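PDB 5VJ4: uncharacterized protein from Borrelia turicatae, which is a putative surface protein of relapsing fever spirochetes, differentially regulated between tick and mammal, and may bind lipid. Local coordinates for residues V102-L107 with L131-I136; P173-V178 with E226-P231; A218-K223 with A243-T248; N316-E321 with R349-I354. All coordinates share one frame; numbering follows the deposited sequence.

Interaction 1: V102-L107 with L131-I136. With SO4 (sulfate ion), chain C.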
loop_
_atom_site.group_PDB
_atom_site.type_symbol
_atom_site.label_atom_id
_atom_site.label_comp_id
_atom_site.label_asym_id
_atom_site.label_seq_id
_atom_site.Cartn_x
_atom_site.Cartn_y
_atom_site.Cartn_z
ATOM N N VAL A 102 8.851 8.484 28.632
ATOM C CA VAL A 102 10.301 8.419 28.509
ATOM C C VAL A 102 10.952 7.713 29.704
ATOM O O VAL A 102 10.566 7.961 30.849
ATOM C CB VAL A 102 10.890 9.831 28.373
ATOM C CG1 VAL A 102 12.356 9.753 28.035
ATOM C CG2 VAL A 102 10.194 10.575 27.262
ATOM N N ILE A 103 11.915 6.832 29.432
ATOM C CA ILE A 103 12.705 6.236 30.500
ATOM C C ILE A 103 14.081 6.840 30.568
ATOM O O ILE A 103 14.562 7.139 31.659
ATOM C CB ILE A 103 12.857 4.716 30.376
ATOM C CG1 ILE A 103 11.514 4.003 30.617
ATOM C CG2 ILE A 103 13.885 4.186 31.361
ATOM C CD1 ILE A 103 10.729 4.539 31.777
ATOM N N ASP A 104 14.717 6.985 29.415
ATOM C CA ASP A 104 16.076 7.520 29.338
ATOM C C ASP A 104 16.253 8.812 30.105
ATOM O O ASP A 104 15.650 9.825 29.772
ATOM C CB ASP A 104 16.515 7.732 27.907
ATOM C CG ASP A 104 17.912 8.282 27.808
ATOM O OD1 ASP A 104 18.749 7.968 28.681
ATOM O OD2 ASP A 104 18.190 9.040 26.861
ATOM N N PRO A 105 17.098 8.761 31.134
ATOM C CA PRO A 105 17.317 9.824 32.110
ATOM C C PRO A 105 17.906 11.095 31.536
ATOM O O PRO A 105 17.463 12.148 31.958
ATOM C CB PRO A 105 18.241 9.185 33.134
ATOM C CG PRO A 105 18.026 7.722 32.965
ATOM C CD PRO A 105 17.810 7.533 31.499
ATOM N N LYS A 106 18.853 11.038 30.602
ATOM C CA LYS A 106 19.356 12.313 30.052
ATOM C C LYS A 106 18.256 13.054 29.303
ATOM O O LYS A 106 18.162 14.277 29.405
ATOM C CB LYS A 106 20.652 12.191 29.239
ATOM C CG LYS A 106 20.814 10.799 28.676
ATOM C CD LYS A 106 22.243 10.556 28.225
ATOM C CE LYS A 106 22.477 9.073 27.930
ATOM N NZ LYS A 106 23.911 8.842 27.594
ATOM N N LEU A 107 17.419 12.302 28.589
ATOM C CA LEU A 107 16.289 12.891 27.887
ATOM C C LEU A 107 15.300 13.503 28.853
ATOM O O LEU A 107 14.791 14.587 28.612
ATOM C CB LEU A 107 15.575 11.866 27.022
ATOM C CG LEU A 107 14.372 12.394 26.212
ATOM C CD1 LEU A 107 14.717 13.605 25.363
ATOM C CD2 LEU A 107 13.811 11.289 25.348
ATOM N N LEU A 131 12.316 4.848 17.346
ATOM C CA LEU A 131 13.550 5.614 17.319
ATOM C C LEU A 131 14.195 5.527 18.702
ATOM O O LEU A 131 13.514 5.229 19.696
ATOM C CB LEU A 131 13.229 7.053 16.988
ATOM C CG LEU A 131 12.601 7.297 15.642
ATOM C CD1 LEU A 131 11.664 8.470 15.765
ATOM C CD2 LEU A 131 13.720 7.689 14.737
ATOM N N THR A 132 15.495 5.764 18.775
ATOM C CA THR A 132 16.198 5.685 20.060
ATOM C C THR A 132 16.253 7.049 20.695
ATOM O O THR A 132 16.281 8.066 19.991
ATOM C CB THR A 132 17.636 5.185 19.898
ATOM O OG1 THR A 132 18.310 6.016 18.921
ATOM C CG2 THR A 132 17.643 3.652 19.543
ATOM N N SER A 133 16.304 7.062 22.026
ATOM C CA SER A 133 16.325 8.300 22.795
ATOM C C SER A 133 17.397 9.235 22.307
ATOM O O SER A 133 17.182 10.432 22.313
ATOM C CB SER A 133 16.568 7.999 24.236
ATOM O OG SER A 133 15.757 6.911 24.644
ATOM N N ASP A 134 18.534 8.694 21.868
ATOM C CA ASP A 134 19.618 9.502 21.346
ATOM C C ASP A 134 19.109 10.388 20.190
ATOM O O ASP A 134 19.358 11.618 20.155
ATOM C CB ASP A 134 20.813 8.621 20.939
ATOM N N VAL A 135 18.345 9.777 19.287
ATOM C CA VAL A 135 17.852 10.484 18.096
ATOM C C VAL A 135 16.932 11.669 18.457
ATOM O O VAL A 135 17.125 12.803 17.975
ATOM C CB VAL A 135 17.136 9.524 17.131
ATOM C CG1 VAL A 135 16.571 10.289 15.950
ATOM C CG2 VAL A 135 18.089 8.443 16.647
ATOM N N ILE A 136 15.950 11.415 19.320
ATOM C CA ILE A 136 15.002 12.470 19.650
ATOM C C ILE A 136 15.617 13.517 20.576
ATOM O O ILE A 136 15.245 14.696 20.533
ATOM C CB ILE A 136 13.641 11.936 20.127
ATOM C CG1 ILE A 136 13.774 11.300 21.452
ATOM C CG2 ILE A 136 12.974 10.975 19.127
ATOM C CD1 ILE A 136 13.212 12.296 22.408
HETATM S S SO4 C . 13.353 5.114 26.303
HETATM O O1 SO4 C . 12.937 4.987 24.893
HETATM O O2 SO4 C . 13.161 6.511 26.746
HETATM O O3 SO4 C . 12.458 4.294 27.116
HETATM O O4 SO4 C . 14.779 4.696 26.449
#
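The backbones of segments 102-107 and 131-136 come closest at D104 and S133, whose CA atoms lie 6.6 Å apart. Two helix beginnings are thus set beside each other in this all-helical protein: D104 is the N-cap of helix 105-114, and S133 is the first residue of helix 133-141, whose N-cap is T132. The D104 carboxylate reaches S133 because CG stands anti to the backbone N (chi1 180°), and OD2 rests 3.3 Å from CB of S133. OD2 meets a carbon there, so this is van der Waals contact; no hydrogen bond crosses between the segments. The serine hydroxyl points past the aspartate, with OG 3.0 Å from O4 of a bound sulfate. Serine suits this place because its small CB can touch D104 while its oxygen faces the anion. Deeper in, the fork of L107 meets the CG1-CD1 arm of I136 at about a right angle, with L107 CD2 3.9 Å from I136 CG1; I136 continues this apolar layer onto I124 and F201. The sulfate, probably taken from the crystallisation liquor, lies between I103-D104 and S133 and is also held by Q128. The N-H groups of the N-cap D104 and of I103 before it point to the anion: O2 accepts I103 N at 3.0 Å and, in a nearly straight bond (170°), D104 N at 3.1 Å.

Interaction 2: P173-V178 with E226-P231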
loop_
_atom_site.group_PDB
_atom_site.type_symbol
_atom_site.label_atom_id
_atom_site.label_comp_id
_atom_site.label_asym_id
_atom_site.label_seq_id
_atom_site.Cartn_x
_atom_site.Cartn_y
_atom_site.Cartn_z
ATOM N N PRO A 173 -18.819 -1.501 26.424
ATOM C CA PRO A 173 -19.280 -2.866 26.166
ATOM C C PRO A 173 -20.333 -2.988 25.059
ATOM O O PRO A 173 -20.340 -4.015 24.375
ATOM C CB PRO A 173 -19.822 -3.324 27.523
ATOM C CG PRO A 173 -20.050 -2.066 28.311
ATOM C CD PRO A 173 -18.980 -1.138 27.847
ATOM N N THR A 174 -21.171 -1.958 24.869
ATOM C CA THR A 174 -22.109 -1.897 23.723
ATOM C C THR A 174 -21.405 -2.197 22.402
ATOM O O THR A 174 -21.926 -2.894 21.535
ATOM C CB THR A 174 -22.755 -0.504 23.566
ATOM O OG1 THR A 174 -23.483 -0.185 24.747
ATOM C CG2 THR A 174 -23.700 -0.448 22.342
ATOM N N ASN A 175 -20.204 -1.660 22.268
ATOM C CA ASN A 175 -19.487 -1.748 21.032
ATOM C C ASN A 175 -18.585 -2.991 20.921
ATOM O O ASN A 175 -17.742 -3.041 20.023
ATOM C CB ASN A 175 -18.737 -0.429 20.800
ATOM C CG ASN A 175 -19.655 0.798 20.892
ATOM O OD1 ASN A 175 -20.693 0.861 20.234
ATOM N ND2 ASN A 175 -19.259 1.783 21.696
ATOM N N GLU A 176 -18.778 -3.994 21.793
ATOM C CA GLU A 176 -18.024 -5.277 21.711
ATOM C C GLU A 176 -17.957 -5.790 20.275
ATOM O O GLU A 176 -16.874 -6.089 19.764
ATOM C CB GLU A 176 -18.581 -6.373 22.634
ATOM N N GLY A 177 -19.113 -5.791 19.613
ATOM C CA GLY A 177 -19.275 -6.323 18.264
ATOM C C GLY A 177 -18.336 -5.740 17.242
ATOM O O GLY A 177 -17.997 -6.404 16.256
ATOM N N VAL A 178 -17.914 -4.500 17.477
ATOM C CA VAL A 178 -17.018 -3.794 16.545
ATOM C C VAL A 178 -15.667 -3.402 17.152
ATOM O O VAL A 178 -14.808 -2.861 16.452
ATOM C CB VAL A 178 -17.690 -2.541 15.916
ATOM C CG1 VAL A 178 -18.862 -2.940 15.012
ATOM C CG2 VAL A 178 -18.105 -1.516 16.980
ATOM N N GLU A 226 -19.142 8.566 15.988
ATOM C CA GLU A 226 -20.206 8.458 15.003
ATOM C C GLU A 226 -20.258 7.082 14.387
ATOM O O GLU A 226 -21.324 6.548 14.143
ATOM C CB GLU A 226 -20.037 9.506 13.909
ATOM C CG GLU A 226 -20.169 10.927 14.433
ATOM C CD GLU A 226 -21.620 11.333 14.696
ATOM O OE1 GLU A 226 -21.993 11.539 15.877
ATOM O OE2 GLU A 226 -22.389 11.447 13.714
ATOM N N ILE A 227 -19.098 6.499 14.145
ATOM C CA ILE A 227 -19.047 5.244 13.434
ATOM C C ILE A 227 -19.760 4.116 14.168
ATOM O O ILE A 227 -20.449 3.290 13.545
ATOM C CB ILE A 227 -17.610 4.875 13.089
ATOM C CG1 ILE A 227 -17.121 5.796 11.976
ATOM C CG2 ILE A 227 -17.536 3.480 12.539
ATOM C CD1 ILE A 227 -15.664 5.624 11.621
ATOM N N VAL A 228 -19.624 4.094 15.490
ATOM C CA VAL A 228 -20.272 3.044 16.292
ATOM C C VAL A 228 -21.785 3.025 16.185
ATOM O O VAL A 228 -22.384 1.964 16.242
ATOM C CB VAL A 228 -19.863 3.074 17.775
ATOM C CG1 VAL A 228 -18.370 2.875 17.875
ATOM C CG2 VAL A 228 -20.292 4.359 18.485
ATOM N N LYS A 229 -22.378 4.199 16.017
ATOM C CA LYS A 229 -23.810 4.332 15.887
ATOM C C LYS A 229 -24.341 3.650 14.622
ATOM O O LYS A 229 -25.419 3.074 14.644
ATOM C CB LYS A 229 -24.180 5.798 15.951
ATOM C CG LYS A 229 -23.551 6.443 17.179
ATOM C CD LYS A 229 -24.127 7.805 17.556
ATOM C CE LYS A 229 -23.808 8.900 16.537
ATOM N NZ LYS A 229 -24.062 10.254 17.097
ATOM N N ASN A 230 -23.576 3.662 13.539
ATOM C CA ASN A 230 -24.023 3.006 12.318
ATOM C C ASN A 230 -22.943 2.184 11.644
ATOM O O ASN A 230 -22.497 2.532 10.570
ATOM C CB ASN A 230 -24.520 4.056 11.344
ATOM C CG ASN A 230 -25.839 4.609 11.744
ATOM O OD1 ASN A 230 -25.919 5.714 12.270
ATOM N ND2 ASN A 230 -26.894 3.831 11.529
ATOM N N PRO A 231 -22.551 1.060 12.244
ATOM C CA PRO A 231 -21.432 0.208 11.804
ATOM C C PRO A 231 -21.286 -0.202 10.332
ATOM O O PRO A 231 -20.219 -0.651 9.943
ATOM C CB PRO A 231 -21.606 -1.027 12.670
ATOM C CG PRO A 231 -22.152 -0.469 13.941
ATOM C CD PRO A 231 -23.142 0.565 13.504
#
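Next along the chain from V228, the residue on which N175 rests, K229 sends its NZ back to OE1 of E226 at 2.7 Å, a salt bridge in which NZ comes from above the carboxylate plane. This pair of opposite charges, three residues apart on helix 224-229, takes no part in the contact. The contact itself lies at the surface of the helical fold, where the end of helix 224-229 and the bend after it pack beside the start of helix 176-201. The closest backbone approach is between N175 and V228, with CA atoms 6.8 Å apart. N175 presents its amide to the branch point of the valine: OD1 lies 3.4 Å from CB of V228, and the two side chains cross at about a right angle. The amide is not held by its apolar neighbour, for ND2 gives its hydrogen bond to the carbonyl O of I169. Valine, compact and branched at CB, offers a broad apolar surface to this flat group. Farther along both segments, V178 meets P231, a residue whose ring restricts the backbone after the helix, and V178 also touches M234. The side chain of P231 lies about 3 Å from a sulfate, probably from the crystallisation liquor, at their nearest atoms, while its CB is 4.1 Å from CG1 of V178.

Interaction 3: A218-K223 with A243-T248. With SO4 (sulfate ion), chain E.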
loop_
_atom_site.group_PDB
_atom_site.type_symbol
_atom_site.label_atom_id
_atom_site.label_comp_id
_atom_site.label_asym_id
_atom_site.label_seq_id
_atom_site.Cartn_x
_atom_site.Cartn_y
_atom_site.Cartn_z
ATOM N N ALA A 218 -6.872 14.053 14.433
ATOM C CA ALA A 218 -7.863 14.255 15.486
ATOM C C ALA A 218 -9.300 13.959 15.003
ATOM O O ALA A 218 -9.965 13.089 15.597
ATOM C CB ALA A 218 -7.734 15.627 16.081
ATOM N N PRO A 219 -9.758 14.611 13.890
ATOM C CA PRO A 219 -11.024 14.232 13.299
ATOM C C PRO A 219 -11.164 12.729 13.082
ATOM O O PRO A 219 -12.256 12.175 13.301
ATOM C CB PRO A 219 -10.961 14.887 11.932
ATOM C CG PRO A 219 -10.164 16.103 12.143
ATOM C CD PRO A 219 -9.101 15.642 13.064
ATOM N N ARG A 220 -10.068 12.091 12.654
ATOM C CA ARG A 220 -10.117 10.712 12.238
ATOM C C ARG A 220 -10.396 9.794 13.421
ATOM O O ARG A 220 -11.106 8.791 13.270
ATOM C CB ARG A 220 -8.872 10.322 11.436
ATOM C CG ARG A 220 -8.625 11.235 10.237
ATOM C CD ARG A 220 -7.299 10.944 9.530
ATOM N NE ARG A 220 -7.192 11.650 8.265
ATOM C CZ ARG A 220 -6.069 12.161 7.766
ATOM N NH1 ARG A 220 -4.933 12.060 8.425
ATOM N NH2 ARG A 220 -6.080 12.813 6.601
ATOM N N PHE A 221 -9.889 10.170 14.595
ATOM C CA PHE A 221 -10.168 9.431 15.829
ATOM C C PHE A 221 -11.560 9.776 16.329
ATOM O O PHE A 221 -12.354 8.876 16.610
ATOM C CB PHE A 221 -9.145 9.750 16.901
ATOM C CG PHE A 221 -7.853 9.006 16.754
ATOM C CD1 PHE A 221 -7.800 7.642 16.911
ATOM C CD2 PHE A 221 -6.668 9.691 16.515
ATOM C CE1 PHE A 221 -6.594 6.953 16.795
ATOM C CE2 PHE A 221 -5.458 9.015 16.394
ATOM C CZ PHE A 221 -5.422 7.641 16.531
ATOM N N ARG A 222 -11.861 11.077 16.413
ATOM C CA ARG A 222 -13.183 11.538 16.833
ATOM C C ARG A 222 -14.326 10.825 16.128
ATOM O O ARG A 222 -15.346 10.511 16.754
ATOM C CB ARG A 222 -13.334 13.026 16.620
ATOM C CG ARG A 222 -13.243 13.811 17.898
ATOM C CD ARG A 222 -13.753 15.199 17.618
ATOM N NE ARG A 222 -12.754 16.017 16.936
ATOM C CZ ARG A 222 -11.730 16.623 17.535
ATOM N NH1 ARG A 222 -11.526 16.499 18.868
ATOM N NH2 ARG A 222 -10.914 17.365 16.784
ATOM N N LYS A 223 -14.109 10.527 14.847
ATOM C CA LYS A 223 -15.101 9.931 13.974
ATOM C C LYS A 223 -15.650 8.597 14.514
ATOM O O LYS A 223 -16.748 8.181 14.152
ATOM C CB LYS A 223 -14.518 9.795 12.553
ATOM C CG LYS A 223 -15.507 9.527 11.421
ATOM C CD LYS A 223 -16.467 10.694 11.221
ATOM C CE LYS A 223 -17.085 10.718 9.832
ATOM N NZ LYS A 223 -17.684 9.449 9.378
ATOM N N ALA A 243 -15.327 15.363 7.611
ATOM C CA ALA A 243 -15.663 16.378 6.629
ATOM C C ALA A 243 -14.442 16.912 5.883
ATOM O O ALA A 243 -14.453 17.016 4.646
ATOM C CB ALA A 243 -16.445 17.492 7.284
ATOM N N ASP A 244 -13.385 17.216 6.631
ATOM C CA ASP A 244 -12.150 17.724 6.041
ATOM C C ASP A 244 -11.582 16.749 5.046
ATOM O O ASP A 244 -11.221 17.136 3.918
ATOM C CB ASP A 244 -11.105 18.023 7.118
ATOM C CG ASP A 244 -11.431 19.264 7.937
ATOM O OD1 ASP A 244 -12.178 20.155 7.452
ATOM O OD2 ASP A 244 -10.926 19.328 9.077
ATOM N N ASP A 245 -11.510 15.484 5.456
ATOM C CA ASP A 245 -11.041 14.441 4.558
ATOM C C ASP A 245 -11.909 14.362 3.314
ATOM O O ASP A 245 -11.378 14.377 2.201
ATOM C CB ASP A 245 -10.941 13.113 5.272
ATOM C CG ASP A 245 -9.828 13.091 6.311
ATOM O OD1 ASP A 245 -8.856 13.857 6.170
ATOM O OD2 ASP A 245 -9.923 12.313 7.287
ATOM N N ARG A 246 -13.229 14.327 3.502
ATOM C CA ARG A 246 -14.183 14.344 2.384
ATOM C C ARG A 246 -13.871 15.466 1.410
ATOM O O ARG A 246 -13.645 15.193 0.203
ATOM C CB ARG A 246 -15.631 14.419 2.856
ATOM C CG ARG A 246 -16.087 13.104 3.459
ATOM C CD ARG A 246 -17.577 12.987 3.688
ATOM N NE ARG A 246 -18.085 14.039 4.560
ATOM C CZ ARG A 246 -18.102 13.970 5.882
ATOM N NH1 ARG A 246 -18.598 14.981 6.592
ATOM N NH2 ARG A 246 -17.610 12.898 6.493
ATOM N N ALA A 247 -13.794 16.697 1.945
ATOM C CA ALA A 247 -13.372 17.860 1.139
ATOM C C ALA A 247 -12.160 17.548 0.289
ATOM O O ALA A 247 -12.215 17.663 -0.947
ATOM C CB ALA A 247 -13.114 19.081 2.005
ATOM N N THR A 248 -11.088 17.078 0.935
ATOM C CA THR A 248 -9.844 16.835 0.202
ATOM C C THR A 248 -10.041 15.806 -0.892
ATOM O O THR A 248 -9.627 16.020 -2.041
ATOM C CB THR A 248 -8.690 16.417 1.110
ATOM O OG1 THR A 248 -8.583 17.333 2.191
ATOM C CG2 THR A 248 -7.412 16.460 0.336
HETATM S S SO4 E . -18.016 14.367 10.295
HETATM O O1 SO4 E . -18.858 15.579 10.144
HETATM O O2 SO4 E . -18.074 13.594 9.040
HETATM O O3 SO4 E . -18.451 13.501 11.426
HETATM O O4 SO4 E . -16.614 14.782 10.482
#
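The guanidinium of R220 and the carboxylate of D245 are nearly parallel, their planes 19° apart, and OD2 lies at the guanidinium edge; R220 also makes a cation-pi contact with Y217. The arginine grips side-on, through NE and one terminal nitrogen: NE binds OD2 at 3.0 Å, on the syn side of the carboxylate, and NH2 binds OD1 at 3.0 Å from above the carboxylate plane. An extended chain from CG to NE carries the arginine across from helix 218-222 to the first turns of helix 243-256. The second flat group, the guanidinium of R246, has CA of A243 over one face, 3.3 Å above its plane and offset toward the rim, and a sulfate at its edge. O2 of that sulfate accepts NH2 of R246 at 2.7 Å and NH1 at 2.9 Å, while O4 accepts A243 N at 3.2 Å. K223, bent at chi2 and chi4, brings CE to 3.1 Å from sulfate O2, but its NZ is bonded to the carbonyl O of G239. The sulfate, probably from the crystallisation liquor, thus occupies a positively charged site. Arginine suits position 220 because it can reach two acids at once: NH2 also makes a salt bridge with D283, and R286 of the long helix 263-301 binds OD1 of D245. The buried charges of R220 and D245 are therefore probably balanced within a network that ties three helices together.

Interaction 4: N316-E321 with R349-I354. With SO4 (sulfate ion), chain D.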
loop_
_atom_site.group_PDB
_atom_site.type_symbol
_atom_site.label_atom_id
_atom_site.label_comp_id
_atom_site.label_asym_id
_atom_site.label_seq_id
_atom_site.Cartn_x
_atom_site.Cartn_y
_atom_site.Cartn_z
ATOM N N ASN A 316 3.502 27.418 -12.221
ATOM C CA ASN A 316 2.536 26.742 -13.084
ATOM C C ASN A 316 3.009 25.392 -13.558
ATOM O O ASN A 316 2.238 24.439 -13.565
ATOM C CB ASN A 316 2.108 27.617 -14.247
ATOM C CG ASN A 316 1.269 28.780 -13.784
ATOM O OD1 ASN A 316 0.700 28.733 -12.702
ATOM N ND2 ASN A 316 1.193 29.833 -14.589
ATOM N N ARG A 317 4.287 25.305 -13.906
ATOM C CA ARG A 317 4.848 24.060 -14.394
ATOM C C ARG A 317 4.788 22.998 -13.303
ATOM O O ARG A 317 4.379 21.869 -13.555
ATOM C CB ARG A 317 6.279 24.274 -14.882
ATOM C CG ARG A 317 7.068 23.001 -15.096
ATOM C CD ARG A 317 8.534 23.363 -15.211
ATOM N NE ARG A 317 9.428 22.316 -14.704
ATOM C CZ ARG A 317 10.631 22.545 -14.179
ATOM N NH1 ARG A 317 11.081 23.795 -14.057
ATOM N NH2 ARG A 317 11.384 21.525 -13.769
ATOM N N PHE A 318 5.184 23.386 -12.098
ATOM C CA PHE A 318 5.190 22.471 -10.974
ATOM C C PHE A 318 3.805 21.952 -10.662
ATOM O O PHE A 318 3.642 20.750 -10.535
ATOM C CB PHE A 318 5.802 23.115 -9.735
ATOM C CG PHE A 318 7.300 23.135 -9.742
ATOM C CD1 PHE A 318 8.016 22.240 -10.531
ATOM C CD2 PHE A 318 8.007 24.029 -8.926
ATOM C CE1 PHE A 318 9.401 22.247 -10.533
ATOM C CE2 PHE A 318 9.394 24.041 -8.922
ATOM C CZ PHE A 318 10.093 23.143 -9.721
ATOM N N LYS A 319 2.819 22.847 -10.555
ATOM C CA LYS A 319 1.422 22.437 -10.345
ATOM C C LYS A 319 1.026 21.439 -11.438
ATOM O O LYS A 319 0.493 20.381 -11.139
ATOM C CB LYS A 319 0.467 23.632 -10.336
ATOM C CG LYS A 319 -0.947 23.296 -9.897
ATOM C CD LYS A 319 -1.861 24.523 -9.752
ATOM C CE LYS A 319 -3.336 24.157 -10.001
ATOM N NZ LYS A 319 -4.380 24.923 -9.250
ATOM N N GLY A 320 1.339 21.755 -12.691
ATOM C CA GLY A 320 1.057 20.854 -13.797
ATOM C C GLY A 320 1.636 19.473 -13.574
ATOM O O GLY A 320 0.894 18.490 -13.533
ATOM N N GLU A 321 2.952 19.406 -13.395
ATOM C CA GLU A 321 3.655 18.127 -13.172
ATOM C C GLU A 321 3.010 17.306 -12.063
ATOM O O GLU A 321 2.845 16.100 -12.207
ATOM C CB GLU A 321 5.136 18.341 -12.844
ATOM C CG GLU A 321 5.992 19.008 -13.907
ATOM C CD GLU A 321 7.421 19.266 -13.440
ATOM O OE1 GLU A 321 7.875 18.629 -12.457
ATOM O OE2 GLU A 321 8.108 20.099 -14.067
ATOM N N ARG A 349 6.387 19.143 -2.667
ATOM C CA ARG A 349 6.295 20.052 -1.517
ATOM C C ARG A 349 7.597 20.844 -1.387
ATOM O O ARG A 349 7.578 22.071 -1.238
ATOM C CB ARG A 349 6.022 19.288 -0.239
ATOM C CG ARG A 349 5.771 20.174 0.960
ATOM C CD ARG A 349 5.467 19.377 2.221
ATOM N NE ARG A 349 5.668 20.221 3.394
ATOM C CZ ARG A 349 6.745 20.192 4.176
ATOM N NH1 ARG A 349 7.770 19.350 3.965
ATOM N NH2 ARG A 349 6.790 21.023 5.182
ATOM N N ASN A 350 8.714 20.131 -1.493
ATOM C CA ASN A 350 10.029 20.744 -1.458
ATOM C C ASN A 350 10.241 21.712 -2.606
ATOM O O ASN A 350 10.699 22.839 -2.382
ATOM C CB ASN A 350 11.123 19.676 -1.393
ATOM C CG ASN A 350 11.155 18.946 -0.040
ATOM O OD1 ASN A 350 10.485 19.326 0.918
ATOM N ND2 ASN A 350 11.934 17.883 0.028
ATOM N N TYR A 351 9.862 21.305 -3.814
ATOM C CA TYR A 351 9.928 22.213 -4.963
ATOM C C TYR A 351 9.208 23.529 -4.676
ATOM O O TYR A 351 9.770 24.599 -4.909
ATOM C CB TYR A 351 9.429 21.543 -6.235
ATOM C CG TYR A 351 10.394 20.528 -6.833
ATOM C CD1 TYR A 351 11.521 20.072 -6.126
ATOM C CD2 TYR A 351 10.161 19.995 -8.102
ATOM C CE1 TYR A 351 12.385 19.132 -6.681
ATOM C CE2 TYR A 351 11.021 19.054 -8.669
ATOM C CZ TYR A 351 12.128 18.624 -7.957
ATOM O OH TYR A 351 12.981 17.700 -8.519
ATOM N N PHE A 352 8.015 23.451 -4.100
ATOM C CA PHE A 352 7.269 24.661 -3.770
ATOM C C PHE A 352 7.897 25.485 -2.665
ATOM O O PHE A 352 7.741 26.708 -2.649
ATOM C CB PHE A 352 5.797 24.365 -3.427
ATOM C CG PHE A 352 4.971 24.024 -4.617
ATOM C CD1 PHE A 352 4.818 24.932 -5.649
ATOM C CD2 PHE A 352 4.351 22.785 -4.723
ATOM C CE1 PHE A 352 4.056 24.615 -6.763
ATOM C CE2 PHE A 352 3.597 22.459 -5.837
ATOM C CZ PHE A 352 3.445 23.377 -6.853
ATOM N N ILE A 353 8.564 24.821 -1.728
ATOM C CA ILE A 353 9.169 25.523 -0.596
ATOM C C ILE A 353 10.382 26.309 -1.103
ATOM O O ILE A 353 10.498 27.514 -0.853
ATOM C CB ILE A 353 9.526 24.558 0.554
ATOM C CG1 ILE A 353 8.252 24.189 1.297
ATOM C CG2 ILE A 353 10.475 25.205 1.549
ATOM C CD1 ILE A 353 8.399 23.064 2.307
ATOM N N ILE A 354 11.255 25.624 -1.838
ATOM C CA ILE A 354 12.366 26.276 -2.513
ATOM C C ILE A 354 11.856 27.456 -3.321
ATOM O O ILE A 354 12.343 28.571 -3.156
ATOM C CB ILE A 354 13.129 25.277 -3.393
ATOM C CG1 ILE A 354 13.975 24.356 -2.502
ATOM C CG2 ILE A 354 13.959 25.988 -4.449
ATOM C CD1 ILE A 354 14.216 22.975 -3.097
HETATM S S SO4 D . 8.533 22.653 7.439
HETATM O O1 SO4 D . 9.653 23.394 6.775
HETATM O O2 SO4 D . 7.247 23.125 6.860
HETATM O O3 SO4 D . 8.398 22.878 8.903
HETATM O O4 SO4 D . 8.799 21.208 7.204
#
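F318 leads from helix 308-334 toward helix 345-365, and most of its side-chain atoms meet an aromatic residue. CB lies 3.7 Å from CZ of F352, and the first torsion of -79° then turns the ring toward Y351. Along one ring edge CD1 comes 3.9 Å from CD2 of Y351, and CE1 closes to 3.4 Å on the same atom. Along the other, CD2 and CE2 lie against CB of Y351, the latter at 3.7 Å. The outermost atom, CZ, reaches 3.5 Å from CD2 of Y351. CB of Y351 thus sits over one face of the phenyl ring in a CH-pi contact, while the two rings meet obliquely. The axes of segments 316-321 and 349-354 run antiparallel, 10.7 Å apart, a spacing filled by these large flat side chains. F352 packs edge to face with H292 of helix 263-301, so the pair joins a third helix as well. R317 lays its guanidinium against F318 CE1 while its NE makes a salt bridge with E321 OE2; R349 binds a sulfate also held by G206 and R209. No hydrogen bond crosses between the segments, and their cohesion probably rests mainly on apolar burial, dispersion and CH-pi attraction.

Overall arrangement
The four contacts open in order along a chain built almost wholly of helices and turns, without strands. Interaction 1 closes before the others begin and lies about 32 Å from interaction 3, centre to centre, across the middle of the chain. Interactions 2 and 3 interlock: their segments alternate in sequence, helix 224-229 lies in sequence between the two helices of interaction 3, and their centres are about 18 Å apart. Interaction 4 comes last, its centre about 26 Å from that of interaction 3 and about 43 Å from that of interaction 2. Helix 263-301 touches both interactions 3 and 4, whereas helix 176-201 reaches interactions 1, 2 and 3, so long helices link these widely spaced contacts.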